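Local coordinates for protein inositol 2-dehydrogenase (Sinorhizobium meliloti, PDB 4HKT) that catalyses the NAD-dependent oxidation of myo-inositol to scyllo-inosose (2-keto-myo-inositol), the first step of myo-inositol degradation, at residues I69-E81 with C92-C106. Numbering follows the deposited sequence.
Sequences ICTPTDTHADLIE and CEKPIDLDAERVRAC. With EDO (1,2-ethanediol), chain U; EDO (1,2-ethanediol), chain C.
Arg102 NH2 is gripped by two carboxylates: it gives a 2.7 Å bond to Asp78 OD1, lying in the guanidinium plane, and a weak one to Glu81 OE1, while its NH1 reaches Glu81 OE2 at 2.9 Å. This salt-bridge network ties two neighbouring helices of the NAD-binding Rossmann fold, segments 76-81 and 100-106, whose axes run nearly parallel (7°) and 9.8 Å apart. Both acids lie at the guanidinium edge, yet each carboxylate plane is turned 44° from it, and Glu81 OE2 is met from above its own plane. Ala77 CB sits over the centre of one guanidinium face, and the bend at chi2 turns the arginine chain toward this methyl. A leucine in place of Arg102 would probably leave Asp78 and Glu81 side by side without their shared counter-charge and take the flat guanidinium face from the Ala77 methyl.

Deeper in, strands 66-69 and 89-93 of the beta-alpha-beta unit that includes helix 76-85 run parallel, Ile69 bridging to Cys92, with Glu93 N donating to Ile69 O at 3.0 Å. Glu93 turns its carboxylate elsewhere, to His18. His76 is held at both nitrogens: ND1 donates in the ring plane to Pro95 O at 2.6 Å, and NE2 to Thr71 O, which lies 19° out of that plane. With its rotation thus fixed, the ring has Thr73 CA over one face and Cys92 SG over the other, 3.9 Å from the centroid. Cys92 SG also meets Ile80 CD1, whereas Ile80 CG2 packs on Cys106 SG. Beyond the cis peptide bond before Pro95, the proline ring presses tightly on Thr73, its CG 3.5 Å from Thr73 CG2.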
loop_
_atom_site.group_PDB
_atom_site.type_symbol
_atom_site.label_atom_id
_atom_site.label_comp_id
_atom_site.label_asym_id
_atom_site.label_seq_id
_atom_site.Cartn_x
_atom_site.Cartn_y
_atom_site.Cartn_z
ATOM N N ILE B 69 -2.522 -6.078 38.433
ATOM C CA ILE B 69 -1.432 -6.966 38.839
ATOM C C ILE B 69 -0.471 -7.152 37.654
ATOM O O ILE B 69 -0.816 -7.789 36.623
ATOM C CB ILE B 69 -1.942 -8.326 39.336
ATOM C CG1 ILE B 69 -2.954 -8.158 40.467
ATOM C CG2 ILE B 69 -0.768 -9.212 39.733
ATOM C CD1 ILE B 69 -3.748 -9.415 40.795
ATOM N N CYS B 70 0.718 -6.567 37.828
ATOM C CA CYS B 70 1.810 -6.575 36.871
ATOM C C CYS B 70 3.080 -7.140 37.525
ATOM O O CYS B 70 4.164 -6.839 37.088
ATOM C CB CYS B 70 2.094 -5.141 36.396
ATOM S SG CYS B 70 0.643 -4.408 35.613
ATOM N N THR B 71 2.931 -7.930 38.572
ATOM C CA THR B 71 4.069 -8.543 39.248
ATOM C C THR B 71 4.524 -9.779 38.469
ATOM O O THR B 71 3.909 -10.158 37.480
ATOM C CB THR B 71 3.675 -8.937 40.685
ATOM O OG1 THR B 71 2.417 -9.610 40.644
ATOM C CG2 THR B 71 3.569 -7.705 41.584
ATOM N N PRO B 72 5.592 -10.435 38.921
ATOM C CA PRO B 72 6.001 -11.643 38.218
ATOM C C PRO B 72 4.907 -12.707 38.155
ATOM O O PRO B 72 4.066 -12.788 39.048
ATOM C CB PRO B 72 7.151 -12.156 39.074
ATOM C CG PRO B 72 7.742 -10.917 39.655
ATOM C CD PRO B 72 6.546 -10.075 39.984
ATOM N N THR B 73 4.977 -13.535 37.115
ATOM C CA THR B 73 3.986 -14.574 36.833
ATOM C C THR B 73 3.698 -15.524 37.993
ATOM O O THR B 73 2.551 -15.862 38.214
ATOM C CB THR B 73 4.449 -15.405 35.642
ATOM O OG1 THR B 73 4.485 -14.578 34.478
ATOM C CG2 THR B 73 3.551 -16.621 35.430
ATOM N N ASP B 74 4.738 -15.945 38.729
ATOM C CA ASP B 74 4.545 -16.823 39.892
ATOM C C ASP B 74 3.755 -16.249 41.083
ATOM O O ASP B 74 3.421 -16.997 41.973
ATOM C CB ASP B 74 5.883 -17.439 40.361
ATOM C CG ASP B 74 6.854 -16.413 40.943
ATOM O OD1 ASP B 74 6.497 -15.245 41.155
ATOM O OD2 ASP B 74 8.001 -16.802 41.227
ATOM N N THR B 75 3.416 -14.957 41.056
ATOM C CA THR B 75 2.562 -14.335 42.072
ATOM C C THR B 75 1.106 -14.108 41.653
ATOM O O THR B 75 0.269 -13.803 42.486
ATOM C CB THR B 75 3.121 -12.967 42.462
ATOM O OG1 THR B 75 3.140 -12.106 41.309
ATOM C CG2 THR B 75 4.565 -13.116 43.032
ATOM N N HIS B 76 0.800 -14.297 40.371
ATOM C CA HIS B 76 -0.532 -13.988 39.846
ATOM C C HIS B 76 -1.681 -14.684 40.528
ATOM O O HIS B 76 -2.613 -14.012 40.980
ATOM C CB HIS B 76 -0.563 -14.177 38.325
ATOM C CG HIS B 76 0.264 -13.151 37.615
ATOM N ND1 HIS B 76 0.288 -13.009 36.240
ATOM C CD2 HIS B 76 1.094 -12.197 38.110
ATOM C CE1 HIS B 76 1.105 -12.021 35.921
ATOM N NE2 HIS B 76 1.602 -11.511 37.039
ATOM N N ALA B 77 -1.655 -16.011 40.603
ATOM C CA ALA B 77 -2.868 -16.695 41.049
ATOM C C ALA B 77 -3.193 -16.371 42.522
ATOM O O ALA B 77 -4.363 -16.172 42.908
ATOM C CB ALA B 77 -2.785 -18.188 40.812
ATOM N N ASP B 78 -2.145 -16.304 43.325
ATOM C CA ASP B 78 -2.296 -16.016 44.746
ATOM C C ASP B 78 -2.808 -14.586 44.931
ATOM O O ASP B 78 -3.662 -14.328 45.759
ATOM C CB ASP B 78 -0.939 -16.170 45.450
ATOM C CG ASP B 78 -0.549 -17.616 45.674
ATOM O OD1 ASP B 78 -1.384 -18.513 45.485
ATOM O OD2 ASP B 78 0.620 -17.868 46.039
ATOM N N LEU B 79 -2.279 -13.665 44.155
ATOM C CA LEU B 79 -2.706 -12.279 44.267
ATOM C C LEU B 79 -4.145 -12.092 43.819
ATOM O O LEU B 79 -4.911 -11.364 44.475
ATOM C CB LEU B 79 -1.771 -11.356 43.521
ATOM C CG LEU B 79 -0.462 -11.096 44.248
ATOM C CD1 LEU B 79 0.469 -10.344 43.327
ATOM C CD2 LEU B 79 -0.665 -10.323 45.558
ATOM N N ILE B 80 -4.553 -12.792 42.756
ATOM C CA ILE B 80 -5.953 -12.767 42.330
ATOM C C ILE B 80 -6.843 -13.274 43.466
ATOM O O ILE B 80 -7.838 -12.641 43.814
ATOM C CB ILE B 80 -6.204 -13.604 41.043
ATOM C CG1 ILE B 80 -5.486 -12.984 39.852
ATOM C CG2 ILE B 80 -7.693 -13.703 40.779
ATOM C CD1 ILE B 80 -5.293 -13.940 38.672
ATOM N N GLU B 81 -6.507 -14.407 44.064
ATOM C CA GLU B 81 -7.340 -14.949 45.151
ATOM C C GLU B 81 -7.434 -13.984 46.356
ATOM O O GLU B 81 -8.517 -13.783 46.922
ATOM C CB GLU B 81 -6.805 -16.312 45.612
ATOM C CG GLU B 81 -7.016 -17.415 44.608
ATOM C CD GLU B 81 -6.375 -18.740 44.994
ATOM O OE1 GLU B 81 -5.434 -18.739 45.823
ATOM O OE2 GLU B 81 -6.782 -19.781 44.420
ATOM N N CYS B 92 -5.546 -8.613 35.806
ATOM C CA CYS B 92 -4.286 -9.313 35.917
ATOM C C CYS B 92 -3.600 -9.554 34.573
ATOM O O CYS B 92 -4.197 -10.120 33.686
ATOM C CB CYS B 92 -4.489 -10.646 36.635
ATOM S SG CYS B 92 -2.926 -11.381 37.157
ATOM N N GLU B 93 -2.356 -9.108 34.434
ATOM C CA GLU B 93 -1.556 -9.457 33.261
ATOM C C GLU B 93 -1.459 -10.993 33.079
ATOM O O GLU B 93 -1.478 -11.753 34.047
ATOM C CB GLU B 93 -0.167 -8.861 33.348
ATOM C CG GLU B 93 -0.067 -7.447 32.795
ATOM C CD GLU B 93 -0.329 -7.378 31.285
ATOM O OE1 GLU B 93 0.017 -8.340 30.565
ATOM O OE2 GLU B 93 -0.936 -6.383 30.841
ATOM N N LYS B 94 -1.360 -11.422 31.830
ATOM C CA LYS B 94 -1.218 -12.828 31.537
ATOM C C LYS B 94 0.019 -13.333 32.251
ATOM O O LYS B 94 0.958 -12.573 32.454
ATOM C CB LYS B 94 -1.064 -13.062 30.040
ATOM C CG LYS B 94 0.324 -12.735 29.551
ATOM C CD LYS B 94 0.619 -13.375 28.232
ATOM C CE LYS B 94 2.002 -12.989 27.784
ATOM N NZ LYS B 94 3.004 -13.825 28.470
ATOM N N PRO B 95 0.023 -14.608 32.649
ATOM C CA PRO B 95 -1.093 -15.541 32.703
ATOM C C PRO B 95 -1.701 -15.482 34.111
ATOM O O PRO B 95 -1.201 -14.772 34.978
ATOM C CB PRO B 95 -0.413 -16.897 32.510
ATOM C CG PRO B 95 0.893 -16.729 33.182
ATOM C CD PRO B 95 1.288 -15.282 32.997
ATOM N N ILE B 96 -2.766 -16.227 34.330
ATOM C CA ILE B 96 -3.269 -16.437 35.676
ATOM C C ILE B 96 -2.259 -17.294 36.412
ATOM O O ILE B 96 -1.882 -17.017 37.561
ATOM C CB ILE B 96 -4.637 -17.099 35.650
ATOM C CG1 ILE B 96 -5.671 -16.085 35.119
ATOM C CG2 ILE B 96 -5.046 -17.509 37.056
ATOM C CD1 ILE B 96 -6.977 -16.691 34.714
ATOM N N ASP B 97 -1.828 -18.355 35.735
ATOM C CA ASP B 97 -0.754 -19.225 36.223
ATOM C C ASP B 97 -0.294 -20.057 35.051
ATOM O O ASP B 97 -1.006 -20.183 34.063
ATOM C CB ASP B 97 -1.218 -20.136 37.362
ATOM C CG ASP B 97 -0.051 -20.782 38.105
ATOM O OD1 ASP B 97 0.592 -20.076 38.891
ATOM O OD2 ASP B 97 0.209 -21.994 37.892
ATOM N N LEU B 98 0.900 -20.621 35.126
ATOM C CA LEU B 98 1.325 -21.532 34.076
ATOM C C LEU B 98 0.722 -22.918 34.195
ATOM O O LEU B 98 0.824 -23.711 33.251
ATOM C CB LEU B 98 2.858 -21.593 33.992
ATOM C CG LEU B 98 3.450 -20.237 33.639
ATOM C CD1 LEU B 98 4.969 -20.248 33.747
ATOM C CD2 LEU B 98 3.037 -19.777 32.258
ATOM N N ASP B 99 0.086 -23.232 35.318
ATOM C CA ASP B 99 -0.443 -24.558 35.564
ATOM C C ASP B 99 -1.965 -24.530 35.547
ATOM O O ASP B 99 -2.571 -23.854 36.353
ATOM C CB ASP B 99 0.036 -25.068 36.941
ATOM C CG ASP B 99 -0.486 -26.455 37.270
ATOM O OD1 ASP B 99 0.314 -27.385 37.282
ATOM O OD2 ASP B 99 -1.679 -26.635 37.523
ATOM N N ALA B 100 -2.588 -25.326 34.682
ATOM C CA ALA B 100 -4.018 -25.154 34.423
ATOM C C ALA B 100 -4.878 -25.534 35.645
ATOM O O ALA B 100 -5.937 -24.936 35.902
ATOM C CB ALA B 100 -4.443 -25.965 33.195
ATOM N N GLU B 101 -4.415 -26.530 36.398
ATOM C CA GLU B 101 -5.085 -26.910 37.617
ATOM C C GLU B 101 -5.087 -25.747 38.637
ATOM O O GLU B 101 -6.127 -25.439 39.222
ATOM C CB GLU B 101 -4.427 -28.149 38.245
ATOM C CG GLU B 101 -5.286 -28.770 39.338
ATOM C CD GLU B 101 -6.430 -29.663 38.808
ATOM O OE1 GLU B 101 -7.180 -29.283 37.855
ATOM O OE2 GLU B 101 -6.585 -30.786 39.361
ATOM N N ARG B 102 -3.944 -25.120 38.839
ATOM C CA ARG B 102 -3.882 -23.868 39.665
ATOM C C ARG B 102 -4.835 -22.778 39.178
ATOM O O ARG B 102 -5.459 -22.060 39.996
ATOM C CB ARG B 102 -2.457 -23.301 39.648
ATOM C CG ARG B 102 -2.171 -22.121 40.561
ATOM C CD ARG B 102 -2.352 -22.491 42.038
ATOM N NE ARG B 102 -2.389 -21.322 42.913
ATOM C CZ ARG B 102 -3.493 -20.664 43.278
ATOM N NH1 ARG B 102 -4.708 -21.006 42.817
ATOM N NH2 ARG B 102 -3.389 -19.668 44.145
ATOM N N VAL B 103 -4.925 -22.607 37.856
ATOM C CA VAL B 103 -5.809 -21.582 37.268
ATOM C C VAL B 103 -7.246 -21.897 37.645
ATOM O O VAL B 103 -8.001 -21.022 38.054
ATOM C CB VAL B 103 -5.692 -21.493 35.737
ATOM C CG1 VAL B 103 -6.761 -20.556 35.195
ATOM C CG2 VAL B 103 -4.283 -21.097 35.313
ATOM N N ARG B 104 -7.634 -23.147 37.484
ATOM C CA ARG B 104 -8.961 -23.633 37.874
ATOM C C ARG B 104 -9.319 -23.382 39.325
ATOM O O ARG B 104 -10.435 -22.954 39.626
ATOM C CB ARG B 104 -9.111 -25.136 37.535
ATOM C CG ARG B 104 -9.438 -25.404 36.058
ATOM C CD ARG B 104 -9.819 -26.866 35.822
ATOM N NE ARG B 104 -8.622 -27.694 35.947
ATOM C CZ ARG B 104 -7.801 -28.021 34.941
ATOM N NH1 ARG B 104 -8.051 -27.646 33.671
ATOM N NH2 ARG B 104 -6.738 -28.774 35.206
ATOM N N ALA B 105 -8.368 -23.616 40.218
ATOM C CA ALA B 105 -8.559 -23.350 41.632
ATOM C C ALA B 105 -8.779 -21.861 41.873
ATOM O O ALA B 105 -9.624 -21.477 42.656
ATOM C CB ALA B 105 -7.342 -23.832 42.431
ATOM N N CYS B 106 -7.997 -21.037 41.200
ATOM C CA CYS B 106 -8.107 -19.598 41.290
ATOM C C CYS B 106 -9.494 -19.066 40.825
ATOM O O CYS B 106 -10.159 -18.329 41.536
ATOM C CB CYS B 106 -6.964 -19.006 40.479
ATOM S SG CYS B 106 -6.928 -17.234 40.351
HETATM C C1 EDO U . -3.043 -16.471 48.965
HETATM O O1 EDO U . -3.529 -15.944 50.208
HETATM C C2 EDO U . -4.188 -16.848 48.042
HETATM O O2 EDO U . -4.965 -17.968 48.500
HETATM C C1 EDO C . 3.631 -24.914 32.558
HETATM O O1 EDO C . 3.024 -25.458 33.718
HETATM C C2 EDO C . 4.938 -24.189 32.877
HETATM O O2 EDO C . 6.033 -24.963 32.401
HETATM O O HOH W 1 0.571 -17.466 39.693
HETATM O O HOH W 2 0.130 -20.275 43.186
#